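Local atomic coordinates of alpha-L-rhamnosidase (PDB entry 6GSZ), a protein that probably hydrolyses terminal non-reducing alpha-L-rhamnose residues from alpha-L-rhamnosides, as an N-glycosylated, calcium-binding glycoside hydrolase. Residues V359-E364 / N748-P753; W739-S744 / G754-F759. One frame throughout, in Å; residues are numbered along the deposited sequence.

Interaction 1. Residues V359-E364 / N748-P753. With NAG (2-acetamido-2-deoxy-beta-D-glucopyranose), chain F.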
loop_
_atom_site.group_PDB
_atom_site.type_symbol
_atom_site.label_atom_id
_atom_site.label_comp_id
_atom_site.label_asym_id
_atom_site.label_seq_id
_atom_site.Cartn_x
_atom_site.Cartn_y
_atom_site.Cartn_z
ATOM N N VAL A 359 4.560 21.800 4.165
ATOM C CA VAL A 359 4.673 23.057 3.423
ATOM C C VAL A 359 5.048 24.173 4.389
ATOM O O VAL A 359 4.966 24.034 5.621
ATOM C CB VAL A 359 3.368 23.422 2.698
ATOM C CG1 VAL A 359 3.003 22.372 1.656
ATOM C CG2 VAL A 359 2.228 23.671 3.668
ATOM N N MET A 360 5.446 25.287 3.778
ATOM C CA MET A 360 5.613 26.542 4.433
ATOM C C MET A 360 4.372 27.399 4.140
ATOM O O MET A 360 3.717 27.253 3.088
ATOM C CB MET A 360 6.841 27.278 3.889
ATOM C CG MET A 360 8.132 26.523 3.941
ATOM S SD MET A 360 8.705 26.354 5.641
ATOM C CE MET A 360 9.256 28.024 6.023
ATOM N N GLU A 361 4.075 28.319 5.043
ATOM C CA GLU A 361 3.040 29.304 4.815
ATOM C C GLU A 361 3.389 30.574 5.594
ATOM O O GLU A 361 3.728 30.513 6.768
ATOM C CB GLU A 361 1.682 28.764 5.274
ATOM C CG GLU A 361 0.523 29.626 4.820
ATOM C CD GLU A 361 -0.870 29.325 5.354
ATOM O OE1 GLU A 361 -1.005 28.692 6.461
ATOM O OE2 GLU A 361 -1.854 29.722 4.624
ATOM N N ASN A 362 3.286 31.732 4.937
ATOM C CA ASN A 362 3.535 32.987 5.644
ATOM C C ASN A 362 4.961 32.994 6.218
ATOM O O ASN A 362 5.216 33.622 7.260
ATOM C CB ASN A 362 2.478 33.220 6.740
ATOM C CG ASN A 362 1.098 33.424 6.156
ATOM O OD1 ASN A 362 0.971 33.762 4.979
ATOM N ND2 ASN A 362 0.060 33.208 6.947
ATOM N N GLY A 363 5.897 32.340 5.511
ATOM C CA GLY A 363 7.326 32.397 5.841
ATOM C C GLY A 363 7.732 31.495 7.005
ATOM O O GLY A 363 8.866 31.577 7.447
ATOM N N GLU A 364 6.823 30.643 7.507
ATOM C CA GLU A 364 7.133 29.688 8.594
ATOM C C GLU A 364 6.577 28.299 8.241
ATOM O O GLU A 364 5.653 28.152 7.425
ATOM C CB GLU A 364 6.493 30.104 9.922
ATOM C CG GLU A 364 6.788 31.543 10.335
ATOM C CD GLU A 364 8.211 31.805 10.808
ATOM O OE1 GLU A 364 8.926 30.827 11.131
ATOM O OE2 GLU A 364 8.595 32.999 10.855
ATOM N N ASN A 748 -1.470 31.923 -4.643
ATOM C CA ASN A 748 -0.508 32.888 -4.020
ATOM C C ASN A 748 0.304 32.211 -2.915
ATOM O O ASN A 748 1.131 32.849 -2.288
ATOM C CB ASN A 748 -1.184 34.112 -3.408
ATOM C CG ASN A 748 -2.280 33.735 -2.443
ATOM O OD1 ASN A 748 -2.376 32.585 -1.985
ATOM N ND2 ASN A 748 -3.115 34.708 -2.137
ATOM N N GLY A 749 0.035 30.935 -2.638
ATOM C CA GLY A 749 0.854 30.203 -1.687
ATOM C C GLY A 749 0.139 29.925 -0.386
ATOM O O GLY A 749 0.692 29.209 0.443
ATOM N N SER A 750 -1.020 30.548 -0.159
ATOM C CA SER A 750 -1.812 30.302 1.055
ATOM C C SER A 750 -2.419 28.899 1.025
ATOM O O SER A 750 -2.781 28.407 -0.047
ATOM C CB SER A 750 -2.911 31.316 1.197
ATOM O OG SER A 750 -2.355 32.573 1.520
ATOM N N ILE A 751 -2.529 28.278 2.211
ATOM C CA ILE A 751 -3.151 26.976 2.340
ATOM C C ILE A 751 -4.668 27.155 2.272
ATOM O O ILE A 751 -5.210 28.134 2.735
ATOM C CB ILE A 751 -2.672 26.248 3.622
ATOM C CG1 ILE A 751 -1.157 26.051 3.607
ATOM C CG2 ILE A 751 -3.401 24.921 3.834
ATOM C CD1 ILE A 751 -0.607 25.455 4.918
ATOM N N ASN A 752 -5.346 26.185 1.636
ATOM C CA ASN A 752 -6.787 26.155 1.596
ATOM C C ASN A 752 -7.333 26.384 3.007
ATOM O O ASN A 752 -6.834 25.785 3.957
ATOM C CB ASN A 752 -7.266 24.820 1.054
ATOM C CG ASN A 752 -8.741 24.808 0.743
ATOM O OD1 ASN A 752 -9.588 24.853 1.634
ATOM N ND2 ASN A 752 -9.048 24.717 -0.548
ATOM N N PRO A 753 -8.381 27.226 3.193
ATOM C CA PRO A 753 -8.887 27.494 4.537
ATOM C C PRO A 753 -9.611 26.312 5.183
ATOM O O PRO A 753 -9.841 26.305 6.380
ATOM C CB PRO A 753 -9.842 28.678 4.316
ATOM C CG PRO A 753 -10.342 28.479 2.884
ATOM C CD PRO A 753 -9.095 27.994 2.143
HETATM C C1 NAG F . -4.202 34.394 -1.285
HETATM C C2 NAG F . -4.663 35.589 -0.529
HETATM C C3 NAG F . -6.105 35.427 -0.086
HETATM C C4 NAG F . -7.007 34.995 -1.247
HETATM C C5 NAG F . -6.450 33.705 -1.843
HETATM C C6 NAG F . -7.186 33.077 -3.036
HETATM C C7 NAG F . -2.692 36.606 0.537
HETATM C C8 NAG F . -1.940 36.707 1.830
HETATM N N2 NAG F . -3.760 35.791 0.589
HETATM O O3 NAG F . -6.496 36.724 0.363
HETATM O O4 NAG F . -8.347 34.855 -0.750
HETATM O O5 NAG F . -5.145 34.041 -2.308
HETATM O O6 NAG F . -7.212 33.952 -4.162
HETATM O O7 NAG F . -2.338 37.252 -0.451
HETATM O O HOH W 1 3.208 28.553 0.713
HETATM O O HOH W 2 -4.574 29.164 5.267
HETATM O O HOH W 3 -2.263 32.528 4.223
#

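Interaction 2. Residues W739-S744 / G754-F759. With BGC (beta-D-glucopyranose), chain B.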
loop_
_atom_site.group_PDB
_atom_site.type_symbol
_atom_site.label_atom_id
_atom_site.label_comp_id
_atom_site.label_asym_id
_atom_site.label_seq_id
_atom_site.Cartn_x
_atom_site.Cartn_y
_atom_site.Cartn_z
ATOM N N TRP A 739 -2.080 16.050 -3.955
ATOM C CA TRP A 739 -2.728 16.702 -2.797
ATOM C C TRP A 739 -4.167 16.203 -2.660
ATOM O O TRP A 739 -4.805 15.786 -3.622
ATOM C CB TRP A 739 -2.719 18.226 -2.944
ATOM C CG TRP A 739 -1.375 18.821 -3.211
ATOM C CD1 TRP A 739 -0.135 18.301 -2.974
ATOM C CD2 TRP A 739 -1.161 20.156 -3.693
ATOM N NE1 TRP A 739 0.836 19.218 -3.300
ATOM C CE2 TRP A 739 0.232 20.360 -3.761
ATOM C CE3 TRP A 739 -2.028 21.160 -4.132
ATOM C CZ2 TRP A 739 0.790 21.571 -4.192
ATOM C CZ3 TRP A 739 -1.488 22.351 -4.570
ATOM C CH2 TRP A 739 -0.099 22.553 -4.593
ATOM N N GLU A 740 -4.702 16.265 -1.455
ATOM C CA GLU A 740 -6.077 15.876 -1.158
ATOM C C GLU A 740 -7.078 16.668 -1.995
ATOM O O GLU A 740 -8.004 16.082 -2.566
ATOM C CB GLU A 740 -6.307 16.098 0.328
ATOM C CG GLU A 740 -7.694 15.790 0.852
ATOM C CD GLU A 740 -7.850 15.949 2.356
ATOM O OE1 GLU A 740 -7.178 16.843 2.929
ATOM O OE2 GLU A 740 -8.677 15.174 2.920
ATOM N N ARG A 741 -6.952 17.994 -1.946
ATOM C CA ARG A 741 -7.786 18.889 -2.683
ATOM C C ARG A 741 -7.053 19.332 -3.957
ATOM O O ARG A 741 -5.838 19.507 -3.966
ATOM C CB ARG A 741 -8.011 20.168 -1.889
ATOM C CG ARG A 741 -8.667 19.948 -0.538
ATOM C CD ARG A 741 -8.677 21.220 0.278
ATOM N NE ARG A 741 -9.512 21.124 1.479
ATOM C CZ ARG A 741 -10.847 21.221 1.500
ATOM N NH1 ARG A 741 -11.541 21.541 0.394
ATOM N NH2 ARG A 741 -11.487 20.998 2.640
ATOM N N TRP A 742 -7.818 19.583 -5.018
ATOM C CA TRP A 742 -7.203 20.180 -6.216
ATOM C C TRP A 742 -6.414 21.434 -5.795
ATOM O O TRP A 742 -5.265 21.687 -6.253
ATOM C CB TRP A 742 -8.263 20.482 -7.292
ATOM C CG TRP A 742 -8.937 19.239 -7.794
ATOM C CD1 TRP A 742 -10.208 18.828 -7.580
ATOM C CD2 TRP A 742 -8.334 18.259 -8.636
ATOM N NE1 TRP A 742 -10.443 17.627 -8.206
ATOM C CE2 TRP A 742 -9.290 17.244 -8.830
ATOM C CE3 TRP A 742 -7.048 18.104 -9.177
ATOM C CZ2 TRP A 742 -9.043 16.151 -9.647
ATOM C CZ3 TRP A 742 -6.807 17.013 -9.977
ATOM C CH2 TRP A 742 -7.785 16.036 -10.171
ATOM N N ASP A 743 -6.999 22.179 -4.855
ATOM C CA ASP A 743 -6.452 23.469 -4.399
ATOM C C ASP A 743 -5.998 23.383 -2.929
ATOM O O ASP A 743 -6.279 24.298 -2.158
ATOM C CB ASP A 743 -7.493 24.601 -4.588
ATOM C CG ASP A 743 -8.845 24.346 -3.925
ATOM O OD1 ASP A 743 -9.065 23.215 -3.392
ATOM O OD2 ASP A 743 -9.721 25.207 -4.038
ATOM N N SER A 744 -5.263 22.337 -2.519
ATOM C CA SER A 744 -4.797 22.294 -1.126
ATOM C C SER A 744 -3.977 23.551 -0.846
ATOM O O SER A 744 -3.996 24.059 0.277
ATOM C CB SER A 744 -4.003 21.053 -0.819
ATOM O OG SER A 744 -4.845 19.927 -0.565
ATOM N N GLY A 754 -9.926 25.293 4.392
ATOM C CA GLY A 754 -10.589 24.148 4.944
ATOM C C GLY A 754 -9.749 23.491 6.028
ATOM O O GLY A 754 -8.560 23.312 5.874
ATOM N N GLN A 755 -10.433 23.061 7.093
ATOM C CA GLN A 755 -9.777 22.448 8.221
ATOM C C GLN A 755 -9.163 21.110 7.786
ATOM O O GLN A 755 -8.147 20.647 8.346
ATOM C CB GLN A 755 -10.767 22.212 9.376
ATOM N N MET A 756 -9.804 20.470 6.805
ATOM C CA MET A 756 -9.343 19.205 6.214
ATOM C C MET A 756 -8.554 19.546 4.945
ATOM O O MET A 756 -9.153 19.764 3.885
ATOM C CB MET A 756 -10.531 18.308 5.885
ATOM C CG MET A 756 -10.189 16.955 5.351
ATOM S SD MET A 756 -11.582 16.165 4.525
ATOM C CE MET A 756 -11.545 17.001 2.950
ATOM N N THR A 757 -7.226 19.629 5.066
ATOM C CA THR A 757 -6.340 19.910 3.936
ATOM C C THR A 757 -5.022 19.162 4.096
ATOM O O THR A 757 -4.294 19.414 5.068
ATOM C CB THR A 757 -6.080 21.408 3.772
ATOM O OG1 THR A 757 -7.329 22.073 3.547
ATOM C CG2 THR A 757 -5.143 21.719 2.635
ATOM N N SER A 758 -4.717 18.263 3.168
ATOM C CA SER A 758 -3.506 17.476 3.154
ATOM C C SER A 758 -2.776 17.683 1.818
ATOM O O SER A 758 -3.406 17.825 0.745
ATOM C CB SER A 758 -3.835 16.014 3.393
ATOM O OG SER A 758 -3.014 15.141 2.647
ATOM N N PHE A 759 -1.440 17.600 1.856
ATOM C CA PHE A 759 -0.610 17.663 0.668
ATOM C C PHE A 759 -0.070 16.270 0.285
ATOM O O PHE A 759 0.928 16.187 -0.455
ATOM C CB PHE A 759 0.534 18.680 0.826
ATOM C CG PHE A 759 0.016 20.081 0.941
ATOM C CD1 PHE A 759 -0.180 20.823 -0.202
ATOM C CD2 PHE A 759 -0.318 20.646 2.169
ATOM C CE1 PHE A 759 -0.685 22.112 -0.120
ATOM C CE2 PHE A 759 -0.817 21.931 2.240
ATOM C CZ PHE A 759 -1.003 22.661 1.100
HETATM C C2 BGC B . -10.456 10.589 3.019
HETATM C C3 BGC B . -11.855 10.540 2.472
HETATM C C4 BGC B . -12.989 10.766 3.448
HETATM C C5 BGC B . -12.620 11.970 4.168
HETATM C C6 BGC B . -13.778 12.232 5.112
HETATM C C1 BGC B . -10.289 11.821 3.890
HETATM O O1 BGC B . -8.933 11.913 4.281
HETATM O O2 BGC B . -9.544 10.935 2.003
HETATM O O3 BGC B . -12.076 9.290 2.085
HETATM O O4 BGC B . -14.325 10.865 2.902
HETATM O O5 BGC B . -11.331 11.924 4.861
HETATM O O6 BGC B . -13.420 13.326 5.962
#

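Interaction 1. Residues V359-E364 / N748-P753
Glu361 and Ser750 face each other across the nearest point of two backbones, CA to CA 6.2 Å, where the end of strand 351-361 in the concanavalin-like domain meets the irregular loop 748-753 of the six-hairpin glycosidase domain. The strand closes there in a beta-hairpin whose type I' turn runs from Glu361 to Glu364, with Glu361 and Glu364 exchanging backbone hydrogen bonds. On the loop side an Asx turn, Ser750 N to Asn748 OD1, folds the chain after the N-glycosylated Asn748. No direct backbone bond joins the segments; one water donates to both Met360 O and Gly749 O. Glu361 makes the bridge instead: its CG stands anti to the backbone N (chi1 -169°) and the extended chain carries the carboxylate to the loop. Ile751 N donates to Glu361 OE2 at 2.9 Å, nearly straight but from well above the carboxylate plane. Two further waters donate to the same oxygen, one also bonding Ile751 O and the other Ser750 OG, so three donors grip OE2. Ile751 lies obliquely across the Glu361 chain, its CG1 3.7 Å from Glu361 CD. Its outermost carbon meets Val359 tip to tip, Ile751 CD1 lying 3.6 Å from Val359 CG2.

Interaction 2. Residues W739-S744 / G754-F759
Arg741 and Met756 are joined side-on: the guanidinium turns an edge to the backbone carbonyl, and both nitrogens of that edge, NE at 2.8 Å and NH2 at 2.9 Å, donate to Met756 O. Arg741 NE also reaches Thr757 OG1, whose side chain crosses the arginine at about a right angle, while Arg741 NH2 has a second acceptor in Ala588 O. Glu740 runs roughly alongside, toward the sugar. Stretched out fully, chi1 and chi2 both near 180°, it lays its carboxylate across Met756, whose CG and CE both lie 3.4 Å from Glu740 OE2. Glu740 OE1 takes a salt bridge from Arg464 and a weak bond from Ser758 N. Glu740 and Met756 line the pocket holding beta-D-glucopyranose, with Met756 SD 3.7 Å from sugar O6. Ser758 O is held from opposite faces of its carbonyl plane by Glu740 N and Ser744 OG. Farther from the sugar, Phe759 points an edge at the face of the Trp739 indole in a T-shaped pair, planes at 79° and the five-membered ring centroid 4.8 Å from that of Phe759. Ser744 CB rests over a face of Phe759 in a CH-pi contact. Both segments belong to the long loop between helices 727-732 and 768-775; Gln730 of the first helix accepts from Trp739 N, and Glu358 of strand 351-361 accepts from Phe759 N.

Overall arrangement
Along the chain, 359-364 comes first, then 739-744, 748-753 and 754-759, so the segments of interactions 1 and 2 alternate. Their centres lie about 12 Å apart. Three of the four segments share the loop between helices 727-732 and 768-775 of the six-hairpin glycosidase domain; 359-364 instead forms the end of strand 351-361 and the turn that follows it, in the concanavalin-like domain. Asn752 ties the two contacts together, its N and ND2 probably donating to Ser744 O and Asp743 O. The loop thus spans from the glycosylated surface, where interaction 1 joins the two domains, to the buried interaction 2 beside the sugar pocket. Arg368 adds another link between domains by donating to Asn752 O and Gly754 O.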